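PDB 4DZH: amidohydrolase from Xanthomonas campestris pv. campestris, which probably acts as a zinc-dependent deaminase of adenosine-type substrates such as 5'-methylthioadenosine, within the amidohydrolase superfamily. Local coordinates for residues H79-M84 / N137-F142; D119-A124 / A148-H153; I125-R130 / N322-F327; F141-Q146 / A157-V162. All coordinates share one frame; numbering follows the deposited sequence. Where two conformers were deposited one is given.

Interaction 1 (H79-M84 / N137-F142); sequences HTHNPM and NENYFF. With ZN (zinc ion), chain E.
Glu138 reaches from its strand to two points on 79-84, where the HxH metal motif of the amidohydrolase barrel lies beside it in parallel. Glu138 CB lies 4.0 Å from Thr80 OG1, and a turn about the CB-CG bond (chi2 58°) brings the carboxylate toward the neighbouring strand. Glu138 OE1 accepts the hydroxyl of Thr80 OG1 at 2.7 Å from well above the carboxylate plane, and is also hydrogen-bonded to Tyr150 OH. Glu138 OE2 uses its syn lone pair for Asn82 N (2.8 Å, 165° at the hydrogen), fixing the turn after the strand. His81 ND1 gives a nearly straight bond to Asn139 O, 2.7 Å long and in both the ring and carbonyl planes. That bond fixes the ring's rotation, directing NE2 to the zinc ion, which His79, His228, Asp316 and a water also bind. Pro83 CB covers one face of Tyr140 (4.2 Å to the ring centroid). Strand 69-80 is joined to 133-139, with strand 156-163 flanking the latter and helix 114-130 touching Asn82 and Pro83.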
loop_
_atom_site.group_PDB
_atom_site.type_symbol
_atom_site.label_atom_id
_atom_site.label_comp_id
_atom_site.label_asym_id
_atom_site.label_seq_id
_atom_site.Cartn_x
_atom_site.Cartn_y
_atom_site.Cartn_z
ATOM N N HIS A 79 -0.794 -16.137 -6.243
ATOM C CA HIS A 79 -1.465 -16.906 -5.192
ATOM C C HIS A 79 -2.786 -16.292 -4.771
ATOM O O HIS A 79 -2.809 -15.295 -4.066
ATOM C CB HIS A 79 -0.595 -17.037 -3.937
ATOM C CG HIS A 79 -1.200 -17.945 -2.902
ATOM N ND1 HIS A 79 -1.430 -19.283 -3.142
ATOM C CD2 HIS A 79 -1.696 -17.700 -1.663
ATOM C CE1 HIS A 79 -1.972 -19.837 -2.067
ATOM N NE2 HIS A 79 -2.147 -18.901 -1.149
ATOM N N THR A 80 -3.892 -16.897 -5.217
ATOM C CA THR A 80 -5.214 -16.371 -4.850
ATOM C C THR A 80 -6.153 -17.422 -4.264
ATOM O O THR A 80 -6.049 -18.622 -4.535
ATOM C CB THR A 80 -5.936 -15.719 -6.063
ATOM O OG1 THR A 80 -6.023 -16.681 -7.138
ATOM C CG2 THR A 80 -5.124 -14.498 -6.543
ATOM N N HIS A 81 -7.113 -16.949 -3.467
ATOM C CA HIS A 81 -8.284 -17.724 -3.053
ATOM C C HIS A 81 -9.450 -16.798 -3.375
ATOM O O HIS A 81 -10.037 -16.190 -2.479
ATOM C CB HIS A 81 -8.262 -18.045 -1.544
ATOM C CG HIS A 81 -7.006 -18.716 -1.067
ATOM N ND1 HIS A 81 -6.640 -19.983 -1.482
ATOM C CD2 HIS A 81 -6.049 -18.306 -0.202
ATOM C CE1 HIS A 81 -5.503 -20.325 -0.898
ATOM N NE2 HIS A 81 -5.109 -19.311 -0.140
ATOM N N ASN A 82 -9.746 -16.668 -4.659
ATOM C CA ASN A 82 -10.544 -15.511 -5.076
ATOM C C ASN A 82 -12.028 -15.421 -4.607
ATOM O O ASN A 82 -12.529 -14.309 -4.409
ATOM C CB ASN A 82 -10.346 -15.231 -6.594
ATOM C CG ASN A 82 -9.194 -14.250 -6.858
ATOM O OD1 ASN A 82 -8.710 -13.528 -5.943
ATOM N ND2 ASN A 82 -8.773 -14.175 -8.124
ATOM N N PRO A 83 -12.697 -16.561 -4.380
ATOM C CA PRO A 83 -14.053 -16.450 -3.821
ATOM C C PRO A 83 -14.064 -15.732 -2.468
ATOM O O PRO A 83 -15.100 -15.244 -2.046
ATOM C CB PRO A 83 -14.490 -17.913 -3.663
ATOM C CG PRO A 83 -13.773 -18.608 -4.787
ATOM C CD PRO A 83 -12.387 -17.937 -4.799
ATOM N N MET A 84 -12.923 -15.681 -1.776
ATOM C CA MET A 84 -12.872 -14.971 -0.508
ATOM C C MET A 84 -12.985 -13.435 -0.647
ATOM O O MET A 84 -13.011 -12.741 0.362
ATOM C CB MET A 84 -11.642 -15.406 0.318
ATOM C CG MET A 84 -11.530 -16.917 0.421
ATOM S SD MET A 84 -10.205 -17.532 1.479
ATOM C CE MET A 84 -10.865 -17.215 3.106
ATOM N N ASN A 137 -2.969 -17.512 -10.106
ATOM C CA ASN A 137 -2.688 -18.894 -9.713
ATOM C C ASN A 137 -3.706 -19.172 -8.622
ATOM O O ASN A 137 -3.459 -18.874 -7.429
ATOM C CB ASN A 137 -1.292 -18.978 -9.133
ATOM C CG ASN A 137 -0.859 -20.397 -8.851
ATOM O OD1 ASN A 137 -1.397 -21.367 -9.402
ATOM N ND2 ASN A 137 0.177 -20.521 -8.056
ATOM N N GLU A 138 -4.845 -19.749 -9.038
ATOM C CA GLU A 138 -6.017 -19.905 -8.181
ATOM C C GLU A 138 -5.956 -21.181 -7.338
ATOM O O GLU A 138 -5.504 -22.236 -7.785
ATOM C CB GLU A 138 -7.268 -19.996 -9.081
ATOM C CG GLU A 138 -8.580 -19.931 -8.297
ATOM C CD GLU A 138 -8.734 -18.653 -7.455
ATOM O OE1 GLU A 138 -8.467 -17.490 -7.920
ATOM O OE2 GLU A 138 -9.196 -18.814 -6.324
ATOM N N ASN A 139 -6.449 -21.074 -6.092
ATOM C CA ASN A 139 -6.379 -22.224 -5.196
ATOM C C ASN A 139 -7.676 -22.263 -4.381
ATOM O O ASN A 139 -7.770 -21.627 -3.332
ATOM C CB ASN A 139 -5.136 -21.998 -4.308
ATOM C CG ASN A 139 -4.819 -23.156 -3.396
ATOM O OD1 ASN A 139 -5.667 -23.948 -3.060
ATOM N ND2 ASN A 139 -3.555 -23.216 -2.937
ATOM N N TYR A 140 -8.710 -22.943 -4.892
ATOM C CA TYR A 140 -9.986 -22.980 -4.173
ATOM C C TYR A 140 -10.842 -24.200 -4.555
ATOM O O TYR A 140 -10.595 -24.876 -5.589
ATOM C CB TYR A 140 -10.819 -21.708 -4.348
ATOM C CG TYR A 140 -11.643 -21.354 -3.092
ATOM C CD1 TYR A 140 -11.012 -20.901 -1.918
ATOM C CD2 TYR A 140 -13.040 -21.508 -3.076
ATOM C CE1 TYR A 140 -11.742 -20.592 -0.809
ATOM C CE2 TYR A 140 -13.773 -21.214 -1.952
ATOM C CZ TYR A 140 -13.126 -20.748 -0.824
ATOM O OH TYR A 140 -13.854 -20.430 0.311
ATOM N N PHE A 141 -11.825 -24.483 -3.682
ATOM C CA PHE A 141 -12.823 -25.514 -3.923
ATOM C C PHE A 141 -13.624 -25.123 -5.142
ATOM O O PHE A 141 -13.699 -23.962 -5.498
ATOM C CB PHE A 141 -13.723 -25.644 -2.689
ATOM C CG PHE A 141 -12.962 -25.982 -1.422
ATOM C CD1 PHE A 141 -12.562 -27.286 -1.169
ATOM C CD2 PHE A 141 -12.670 -24.996 -0.500
ATOM C CE1 PHE A 141 -11.859 -27.616 -0.020
ATOM C CE2 PHE A 141 -11.971 -25.306 0.662
ATOM C CZ PHE A 141 -11.569 -26.626 0.890
ATOM N N PHE A 142 -14.251 -26.120 -5.772
ATOM C CA PHE A 142 -15.059 -25.841 -6.969
ATOM C C PHE A 142 -14.234 -25.208 -8.086
ATOM O O PHE A 142 -14.695 -24.290 -8.767
ATOM C CB PHE A 142 -16.354 -25.068 -6.648
ATOM C CG PHE A 142 -17.295 -25.842 -5.763
ATOM C CD1 PHE A 142 -17.142 -25.822 -4.370
ATOM C CD2 PHE A 142 -18.277 -26.645 -6.318
ATOM C CE1 PHE A 142 -17.975 -26.565 -3.564
ATOM C CE2 PHE A 142 -19.115 -27.389 -5.515
ATOM C CZ PHE A 142 -18.970 -27.349 -4.137
HETATM ZN ZN ZN E . -3.268 -19.171 0.571
HETATM O O HOH W 1 -2.537 -18.805 2.422
#

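Interaction 2 (D119-A124 / A148-H153); sequences DGTTLA and AVYKQH
Segment 119-124 of helix 114-130 and segment 148-152 of helix 143-152 run in roughly the same direction, their short axes 9.9 Å apart at closest and crossing at -36°, as two helices of the TIM-barrel shell. The closest CA pair, Thr122 and Val149, is 6.9 Å apart, and no hydrogen bond spans the segments. Thr121 CG2 sits over one face of the Tyr150 ring, 3.9 Å from its centroid, a CH-pi contact displaced toward the rim near CZ. With OG1 beside the backbone N (chi1 -60°), CG2 stands anti to that N and faces the ring, while OG1 turns back to Val117 O in its own helix. The Tyr150 hydroxyl bonds Glu138 and Asn82, so a single side chain joins helix packing to a polar network beside strand 69-80, which carries the zinc ligand His79. Val149 CG1 touches both threonines, meeting Thr122 OG1 at 3.5 Å and Thr121 CG2 at 3.9 Å. The methyl of Thr122 reaches the His153 ring obliquely. That ring is held by its own helix: His153 ND1 donates to Val149 O at 3.0 Å and 166°, and His153 N approaches the same oxygen from the opposite face of the carbonyl plane.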
loop_
_atom_site.group_PDB
_atom_site.type_symbol
_atom_site.label_atom_id
_atom_site.label_comp_id
_atom_site.label_asym_id
_atom_site.label_seq_id
_atom_site.Cartn_x
_atom_site.Cartn_y
_atom_site.Cartn_z
ATOM N N ASP A 119 -19.662 -16.328 -7.869
ATOM C CA ASP A 119 -19.876 -14.911 -7.631
ATOM C C ASP A 119 -18.566 -14.275 -7.093
ATOM O O ASP A 119 -18.195 -13.164 -7.528
ATOM C CB ASP A 119 -21.000 -14.694 -6.621
ATOM C CG ASP A 119 -22.395 -15.016 -7.201
ATOM O OD1 ASP A 119 -22.506 -15.222 -8.429
ATOM O OD2 ASP A 119 -23.354 -15.055 -6.393
ATOM N N GLY A 120 -17.905 -14.968 -6.166
ATOM C CA GLY A 120 -16.685 -14.443 -5.569
ATOM C C GLY A 120 -15.553 -14.336 -6.597
ATOM O O GLY A 120 -14.806 -13.351 -6.634
ATOM N N THR A 121 -15.452 -15.326 -7.460
ATOM C CA THR A 121 -14.452 -15.296 -8.523
ATOM C C THR A 121 -14.714 -14.162 -9.494
ATOM O O THR A 121 -13.785 -13.450 -9.942
ATOM C CB THR A 121 -14.439 -16.644 -9.266
ATOM O OG1 THR A 121 -14.118 -17.685 -8.322
ATOM C CG2 THR A 121 -13.387 -16.628 -10.337
ATOM N N THR A 122 -16.000 -13.972 -9.838
ATOM C CA THR A 122 -16.371 -12.923 -10.751
ATOM C C THR A 122 -16.080 -11.534 -10.169
ATOM O O THR A 122 -15.535 -10.656 -10.862
ATOM C CB THR A 122 -17.863 -13.050 -11.117
ATOM O OG1 THR A 122 -18.085 -14.321 -11.702
ATOM C CG2 THR A 122 -18.261 -11.957 -12.070
ATOM N N LEU A 123 -16.437 -11.331 -8.892
ATOM C CA LEU A 123 -16.054 -10.127 -8.181
ATOM C C LEU A 123 -14.515 -9.885 -8.243
ATOM O O LEU A 123 -14.064 -8.783 -8.570
ATOM C CB LEU A 123 -16.531 -10.230 -6.727
ATOM C CG LEU A 123 -16.240 -8.999 -5.861
ATOM C CD1 LEU A 123 -16.766 -7.717 -6.529
ATOM C CD2 LEU A 123 -16.847 -9.228 -4.522
ATOM N N ALA A 124 -13.746 -10.948 -8.003
ATOM C CA ALA A 124 -12.296 -10.836 -8.062
ATOM C C ALA A 124 -11.783 -10.443 -9.450
ATOM O O ALA A 124 -10.867 -9.602 -9.579
ATOM C CB ALA A 124 -11.642 -12.138 -7.608
ATOM N N ALA A 148 -14.342 -22.356 -15.526
ATOM C CA ALA A 148 -15.395 -21.913 -16.447
ATOM C C ALA A 148 -15.588 -20.405 -16.364
ATOM O O ALA A 148 -15.715 -19.727 -17.409
ATOM C CB ALA A 148 -16.696 -22.643 -16.166
ATOM N N VAL A 149 -15.613 -19.867 -15.129
ATOM C CA VAL A 149 -15.780 -18.433 -14.914
ATOM C C VAL A 149 -14.637 -17.625 -15.492
ATOM O O VAL A 149 -14.871 -16.683 -16.222
ATOM C CB VAL A 149 -15.973 -18.075 -13.432
ATOM C CG1 VAL A 149 -15.947 -16.570 -13.238
ATOM C CG2 VAL A 149 -17.271 -18.654 -12.941
ATOM N N TYR A 150 -13.395 -18.026 -15.210
ATOM C CA TYR A 150 -12.258 -17.346 -15.822
ATOM C C TYR A 150 -12.330 -17.394 -17.371
ATOM O O TYR A 150 -12.110 -16.370 -18.017
ATOM C CB TYR A 150 -10.938 -17.939 -15.323
ATOM C CG TYR A 150 -10.605 -17.536 -13.886
ATOM C CD1 TYR A 150 -10.515 -16.210 -13.484
ATOM C CD2 TYR A 150 -10.343 -18.516 -12.936
ATOM C CE1 TYR A 150 -10.189 -15.864 -12.186
ATOM C CE2 TYR A 150 -10.006 -18.155 -11.634
ATOM C CZ TYR A 150 -9.945 -16.847 -11.275
ATOM O OH TYR A 150 -9.617 -16.437 -9.987
ATOM N N LYS A 151 -12.631 -18.575 -17.926
ATOM C CA LYS A 151 -12.669 -18.777 -19.380
ATOM C C LYS A 151 -13.745 -17.860 -19.946
ATOM O O LYS A 151 -13.503 -17.150 -20.916
ATOM C CB LYS A 151 -12.980 -20.223 -19.708
ATOM C CG LYS A 151 -13.029 -20.483 -21.220
ATOM C CD LYS A 151 -11.689 -20.146 -21.866
ATOM C CE LYS A 151 -11.696 -20.462 -23.398
ATOM N NZ LYS A 151 -10.335 -20.657 -23.951
ATOM N N GLN A 152 -14.924 -17.833 -19.326
ATOM C CA GLN A 152 -16.033 -16.992 -19.849
ATOM C C GLN A 152 -15.641 -15.496 -19.907
ATOM O O GLN A 152 -16.047 -14.739 -20.816
ATOM C CB GLN A 152 -17.275 -17.210 -18.961
ATOM C CG GLN A 152 -18.497 -16.332 -19.273
ATOM C CD GLN A 152 -19.397 -16.141 -18.044
ATOM O OE1 GLN A 152 -19.408 -16.986 -17.132
ATOM N NE2 GLN A 152 -20.143 -15.014 -18.007
ATOM N N HIS A 153 -14.829 -15.047 -18.948
ATOM C CA HIS A 153 -14.434 -13.661 -18.908
ATOM C C HIS A 153 -13.163 -13.372 -19.686
ATOM O O HIS A 153 -12.648 -12.222 -19.668
ATOM C CB HIS A 153 -14.248 -13.183 -17.448
ATOM C CG HIS A 153 -15.537 -12.995 -16.717
ATOM N ND1 HIS A 153 -16.205 -14.029 -16.111
ATOM C CD2 HIS A 153 -16.328 -11.903 -16.589
ATOM C CE1 HIS A 153 -17.336 -13.574 -15.589
ATOM N NE2 HIS A 153 -17.434 -12.292 -15.872
#

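Interaction 3 (I125-R130 / N322-F327); sequences IAEMLR and NDLDMF. With MG (magnesium ion), chain B.
Segment 125-130 of helix 114-130 meets the loop that leads into helix 326-341, with Met128 and Leu324 the nearest CA pair at 6.4 Å, and this TIM-barrel loop carries a magnesium site. Glu127 spans the gap with an extended chain (chi1 -180°). Glu127 OE2 accepts Leu324 N at 2.8 Å and 164°, the donor lying 50° out of the carboxylate plane. Arg407 and Arg88 form salt bridges to OE2 and OE1, so two cationic partners and a backbone N-H hold the buried carboxylate, probably stabilising its negative charge. Leu324 crosses this arm at about a right angle, with CD1 against Met128 CG at 4.0 Å. At the backbone, water 2 bridges Glu127 O and Leu324 O. Just before Leu324, Asp323 turns its carboxylate away from the helix to the magnesium ion, whose shell Asn321, Glu289 and three waters complete. Asp323 OD1 binds the metal at 2.1 Å, while Asp323 OD2 accepts a bond from metal-bound water 3 at 2.8 Å.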
loop_
_atom_site.group_PDB
_atom_site.type_symbol
_atom_site.label_atom_id
_atom_site.label_comp_id
_atom_site.label_asym_id
_atom_site.label_seq_id
_atom_site.Cartn_x
_atom_site.Cartn_y
_atom_site.Cartn_z
ATOM N N ILE A 125 -12.398 -11.014 -10.496
ATOM C CA ILE A 125 -11.977 -10.701 -11.852
ATOM C C ILE A 125 -12.142 -9.190 -12.126
ATOM O O ILE A 125 -11.235 -8.530 -12.638
ATOM C CB ILE A 125 -12.763 -11.540 -12.866
ATOM C CG1 ILE A 125 -12.336 -13.003 -12.803
ATOM C CG2 ILE A 125 -12.619 -10.921 -14.281
ATOM C CD1 ILE A 125 -13.276 -13.928 -13.593
ATOM N N ALA A 126 -13.265 -8.608 -11.697
ATOM C CA ALA A 126 -13.438 -7.156 -11.840
ATOM C C ALA A 126 -12.341 -6.378 -11.070
ATOM O O ALA A 126 -11.755 -5.421 -11.592
ATOM C CB ALA A 126 -14.850 -6.765 -11.374
ATOM N N GLU A 127 -12.100 -6.766 -9.814
ATOM C CA GLU A 127 -11.095 -6.082 -9.018
ATOM C C GLU A 127 -9.694 -6.222 -9.612
ATOM O O GLU A 127 -8.906 -5.249 -9.637
ATOM C CB GLU A 127 -11.112 -6.578 -7.561
ATOM C CG GLU A 127 -10.049 -5.847 -6.719
ATOM C CD GLU A 127 -10.094 -6.174 -5.251
ATOM O OE1 GLU A 127 -11.008 -6.874 -4.794
ATOM O OE2 GLU A 127 -9.158 -5.702 -4.562
ATOM N N MET A 128 -9.414 -7.412 -10.154
ATOM C CA MET A 128 -8.089 -7.680 -10.712
ATOM C C MET A 128 -7.884 -6.866 -11.965
ATOM O O MET A 128 -6.889 -6.186 -12.082
ATOM C CB MET A 128 -7.870 -9.159 -10.970
ATOM C CG MET A 128 -7.742 -9.923 -9.661
ATOM S SD MET A 128 -7.288 -11.658 -9.932
ATOM C CE MET A 128 -8.761 -12.252 -10.822
ATOM N N LEU A 129 -8.878 -6.860 -12.846
ATOM C CA LEU A 129 -8.748 -6.100 -14.109
ATOM C C LEU A 129 -8.579 -4.600 -13.847
ATOM O O LEU A 129 -7.735 -3.942 -14.441
ATOM C CB LEU A 129 -9.941 -6.312 -15.048
ATOM C CG LEU A 129 -10.043 -7.732 -15.591
ATOM C CD1 LEU A 129 -11.391 -7.991 -16.264
ATOM C CD2 LEU A 129 -8.868 -7.992 -16.563
ATOM N N ARG A 130 -9.344 -4.087 -12.884
ATOM C CA ARG A 130 -9.322 -2.649 -12.580
ATOM C C ARG A 130 -7.947 -2.224 -12.021
ATOM O O ARG A 130 -7.550 -1.048 -12.083
ATOM C CB ARG A 130 -10.474 -2.289 -11.645
ATOM C CG ARG A 130 -11.840 -2.149 -12.399
ATOM C CD ARG A 130 -13.023 -2.315 -11.490
ATOM N NE ARG A 130 -13.055 -1.341 -10.395
ATOM C CZ ARG A 130 -13.726 -0.190 -10.409
ATOM N NH1 ARG A 130 -14.415 0.201 -11.486
ATOM N NH2 ARG A 130 -13.713 0.576 -9.320
ATOM N N ASN A 322 -6.594 -6.688 2.820
ATOM C CA ASN A 322 -7.791 -7.431 2.389
ATOM C C ASN A 322 -8.168 -7.073 0.953
ATOM O O ASN A 322 -9.367 -7.131 0.575
ATOM C CB ASN A 322 -8.924 -7.016 3.313
ATOM C CG ASN A 322 -8.788 -7.642 4.668
ATOM O OD1 ASN A 322 -8.022 -8.585 4.850
ATOM N ND2 ASN A 322 -9.506 -7.103 5.636
ATOM N N ASP A 323 -7.185 -6.649 0.148
ATOM C CA ASP A 323 -7.481 -6.354 -1.267
ATOM C C ASP A 323 -6.693 -7.263 -2.204
ATOM O O ASP A 323 -5.896 -8.117 -1.779
ATOM C CB ASP A 323 -7.289 -4.886 -1.603
ATOM C CG ASP A 323 -5.906 -4.370 -1.237
ATOM O OD1 ASP A 323 -4.954 -5.183 -1.233
ATOM O OD2 ASP A 323 -5.755 -3.142 -1.052
ATOM N N LEU A 324 -6.960 -7.123 -3.505
ATOM C CA LEU A 324 -6.227 -7.893 -4.541
ATOM C C LEU A 324 -5.318 -6.943 -5.296
ATOM O O LEU A 324 -5.139 -7.051 -6.517
ATOM C CB LEU A 324 -7.204 -8.527 -5.553
ATOM C CG LEU A 324 -8.127 -9.544 -4.897
ATOM C CD1 LEU A 324 -9.187 -10.052 -5.931
ATOM C CD2 LEU A 324 -7.404 -10.761 -4.178
ATOM N N ASP A 325 -4.755 -5.975 -4.592
ATOM C CA ASP A 325 -4.032 -4.884 -5.221
ATOM C C ASP A 325 -2.581 -5.301 -5.410
ATOM O O ASP A 325 -1.793 -5.282 -4.423
ATOM C CB ASP A 325 -4.111 -3.646 -4.298
ATOM C CG ASP A 325 -3.363 -2.409 -4.855
ATOM O OD1 ASP A 325 -2.580 -2.568 -5.822
ATOM O OD2 ASP A 325 -3.552 -1.302 -4.301
ATOM N N MET A 326 -2.216 -5.691 -6.626
ATOM C CA MET A 326 -0.822 -6.090 -6.864
ATOM C C MET A 326 0.123 -4.912 -6.898
ATOM O O MET A 326 1.329 -5.096 -6.677
ATOM C CB MET A 326 -0.704 -6.916 -8.155
ATOM C CG MET A 326 -1.205 -8.330 -7.998
ATOM S SD MET A 326 -0.051 -9.378 -7.068
ATOM C CE MET A 326 1.360 -9.429 -8.201
ATOM N N PHE A 327 -0.344 -3.680 -7.203
ATOM C CA PHE A 327 0.576 -2.539 -7.132
ATOM C C PHE A 327 1.054 -2.370 -5.696
ATOM O O PHE A 327 2.241 -2.174 -5.442
ATOM C CB PHE A 327 -0.103 -1.244 -7.615
ATOM C CG PHE A 327 -0.117 -1.091 -9.116
ATOM C CD1 PHE A 327 -0.990 -1.835 -9.902
ATOM C CD2 PHE A 327 0.740 -0.187 -9.724
ATOM C CE1 PHE A 327 -0.992 -1.712 -11.282
ATOM C CE2 PHE A 327 0.740 -0.044 -11.125
ATOM C CZ PHE A 327 -0.113 -0.790 -11.883
HETATM MG MG MG B . -3.254 -5.281 -0.081
HETATM O O HOH W 2 -6.468 -5.168 -8.295
HETATM O O HOH W 3 -3.016 -3.228 -0.624
HETATM O O HOH W 4 -2.334 -6.037 -1.748
HETATM O O HOH W 5 -4.196 -4.510 1.709
#

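Interaction 4 (F141-Q146 / A157-V162); sequences FFADVQ and ALVGAV
Ala143 presses its methyl against strand 157-162 at the tight part of this contact: Ala143 CB lies 3.6 Å from Val159 CG1 and 3.3 Å from Gly160 O. A CA spacing of 5.9 Å between Ala143 and Ala161 brings the first turn of the helix down onto the strand. Val159's first torsion (175°) swings CG1 away from its own backbone N, into contact with that methyl. The looser part lies toward Phe141, which is partly exposed. Its ring comes nearest the strand at Phe141 CE1, 4.0 Å from Val162 CG1 and oblique to it, while Val162 CG2 approaches Phe141 N at 3.8 Å. Gln146 CB stays 4.5 Å from Val159 CG1, and water 6 makes the link, bridging Gln146 OE1 (2.9 Å) and Gly160 O (2.7 Å); no direct hydrogen bond joins the segments. This is the beta-alpha-beta crossover from strand 133-139 through helix 143-152 to strand 156-163, with helix 174-188 placing Leu184 against Ala143 and Val159, and helix 114-130 touching Gln146 through Val117.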
loop_
_atom_site.group_PDB
_atom_site.type_symbol
_atom_site.label_atom_id
_atom_site.label_comp_id
_atom_site.label_asym_id
_atom_site.label_seq_id
_atom_site.Cartn_x
_atom_site.Cartn_y
_atom_site.Cartn_z
ATOM N N PHE A 141 -11.825 -24.483 -3.682
ATOM C CA PHE A 141 -12.823 -25.514 -3.923
ATOM C C PHE A 141 -13.624 -25.123 -5.142
ATOM O O PHE A 141 -13.699 -23.962 -5.498
ATOM C CB PHE A 141 -13.723 -25.644 -2.689
ATOM C CG PHE A 141 -12.962 -25.982 -1.422
ATOM C CD1 PHE A 141 -12.562 -27.286 -1.169
ATOM C CD2 PHE A 141 -12.670 -24.996 -0.500
ATOM C CE1 PHE A 141 -11.859 -27.616 -0.020
ATOM C CE2 PHE A 141 -11.971 -25.306 0.662
ATOM C CZ PHE A 141 -11.569 -26.626 0.890
ATOM N N PHE A 142 -14.251 -26.120 -5.772
ATOM C CA PHE A 142 -15.059 -25.841 -6.969
ATOM C C PHE A 142 -14.234 -25.208 -8.086
ATOM O O PHE A 142 -14.695 -24.290 -8.767
ATOM C CB PHE A 142 -16.354 -25.068 -6.648
ATOM C CG PHE A 142 -17.295 -25.842 -5.763
ATOM C CD1 PHE A 142 -17.142 -25.822 -4.370
ATOM C CD2 PHE A 142 -18.277 -26.645 -6.318
ATOM C CE1 PHE A 142 -17.975 -26.565 -3.564
ATOM C CE2 PHE A 142 -19.115 -27.389 -5.515
ATOM C CZ PHE A 142 -18.970 -27.349 -4.137
ATOM N N ALA A 143 -13.043 -25.779 -8.278
ATOM C CA ALA A 143 -12.148 -25.361 -9.354
ATOM C C ALA A 143 -12.813 -25.485 -10.711
ATOM O O ALA A 143 -12.483 -24.705 -11.607
ATOM C CB ALA A 143 -10.847 -26.185 -9.322
ATOM N N ASP A 144 -13.762 -26.429 -10.857
ATOM C CA ASP A 144 -14.467 -26.587 -12.134
ATOM C C ASP A 144 -15.234 -25.315 -12.488
ATOM O O ASP A 144 -15.178 -24.804 -13.617
ATOM C CB ASP A 144 -15.383 -27.822 -12.136
ATOM C CG ASP A 144 -16.439 -27.815 -11.021
ATOM O OD1 ASP A 144 -16.292 -27.103 -10.001
ATOM O OD2 ASP A 144 -17.449 -28.557 -11.168
ATOM N N VAL A 145 -15.929 -24.750 -11.501
ATOM C CA VAL A 145 -16.675 -23.522 -11.693
ATOM C C VAL A 145 -15.705 -22.372 -11.957
ATOM O O VAL A 145 -15.914 -21.577 -12.876
ATOM C CB VAL A 145 -17.494 -23.195 -10.425
ATOM C CG1 VAL A 145 -18.112 -21.818 -10.525
ATOM C CG2 VAL A 145 -18.566 -24.295 -10.173
ATOM N N GLN A 146 -14.602 -22.330 -11.208
ATOM C CA GLN A 146 -13.651 -21.246 -11.408
ATOM C C GLN A 146 -13.062 -21.222 -12.814
ATOM O O GLN A 146 -12.962 -20.169 -13.411
ATOM C CB GLN A 146 -12.509 -21.349 -10.421
ATOM C CG GLN A 146 -13.023 -21.171 -9.001
ATOM C CD GLN A 146 -11.872 -21.083 -8.009
ATOM O OE1 GLN A 146 -11.112 -22.051 -7.845
ATOM N NE2 GLN A 146 -11.748 -19.936 -7.343
ATOM N N ALA A 157 -5.634 -18.074 -16.233
ATOM C CA ALA A 157 -5.489 -18.679 -14.911
ATOM C C ALA A 157 -4.836 -20.031 -14.950
ATOM O O ALA A 157 -5.120 -20.864 -15.813
ATOM C CB ALA A 157 -6.862 -18.831 -14.269
ATOM N N LEU A 158 -4.022 -20.259 -13.933
ATOM C CA LEU A 158 -3.615 -21.640 -13.569
ATOM C C LEU A 158 -4.538 -22.000 -12.414
ATOM O O LEU A 158 -4.513 -21.317 -11.359
ATOM C CB LEU A 158 -2.144 -21.653 -13.119
ATOM C CG LEU A 158 -1.647 -23.047 -12.664
ATOM C CD1 LEU A 158 -1.743 -24.096 -13.772
ATOM C CD2 LEU A 158 -0.205 -22.985 -12.149
ATOM N N VAL A 159 -5.400 -22.997 -12.620
ATOM C CA VAL A 159 -6.472 -23.293 -11.663
ATOM C C VAL A 159 -6.127 -24.551 -10.912
ATOM O O VAL A 159 -5.864 -25.598 -11.520
ATOM C CB VAL A 159 -7.826 -23.463 -12.380
ATOM C CG1 VAL A 159 -8.908 -23.884 -11.381
ATOM C CG2 VAL A 159 -8.225 -22.160 -13.056
ATOM N N GLY A 160 -6.091 -24.444 -9.593
ATOM C CA GLY A 160 -5.702 -25.610 -8.810
ATOM C C GLY A 160 -6.846 -26.498 -8.358
ATOM O O GLY A 160 -7.896 -26.002 -7.917
ATOM N N ALA A 161 -6.607 -27.804 -8.394
ATOM C CA ALA A 161 -7.542 -28.784 -7.880
ATOM C C ALA A 161 -7.104 -29.095 -6.447
ATOM O O ALA A 161 -6.031 -29.663 -6.210
ATOM C CB ALA A 161 -7.485 -30.076 -8.762
ATOM N N VAL A 162 -7.907 -28.658 -5.482
ATOM C CA VAL A 162 -7.573 -28.873 -4.071
ATOM C C VAL A 162 -7.479 -30.359 -3.701
ATOM O O VAL A 162 -8.377 -31.157 -4.054
ATOM C CB VAL A 162 -8.633 -28.200 -3.132
ATOM C CG1 VAL A 162 -8.341 -28.510 -1.667
ATOM C CG2 VAL A 162 -8.706 -26.694 -3.340
HETATM O O HOH W 6 -8.552 -23.349 -7.676
#

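In the fold
All four contacts are largely buried, but their chemistry differs with position in the barrel. Interaction 1 pairs neighbouring strands and is rich in directed bonds, close to zinc; interaction 3 is also polar and metal-linked, but joins a helix to a loop. Interactions 2 and 4 lie farther from the chain's centre and rely on methyl and ring packing. Interactions 2 and 3 use successive parts of helix 114-130, where Ile125 CD1 touches Tyr150, Val149 and His153; interactions 2 and 4 share helix 143-152. Interactions 1 and 4 meet through backbone bonds of Glu138 to Leu158 and Gly160. Around interaction 3, Arg130 also pairs with Glu390 of the second subunit.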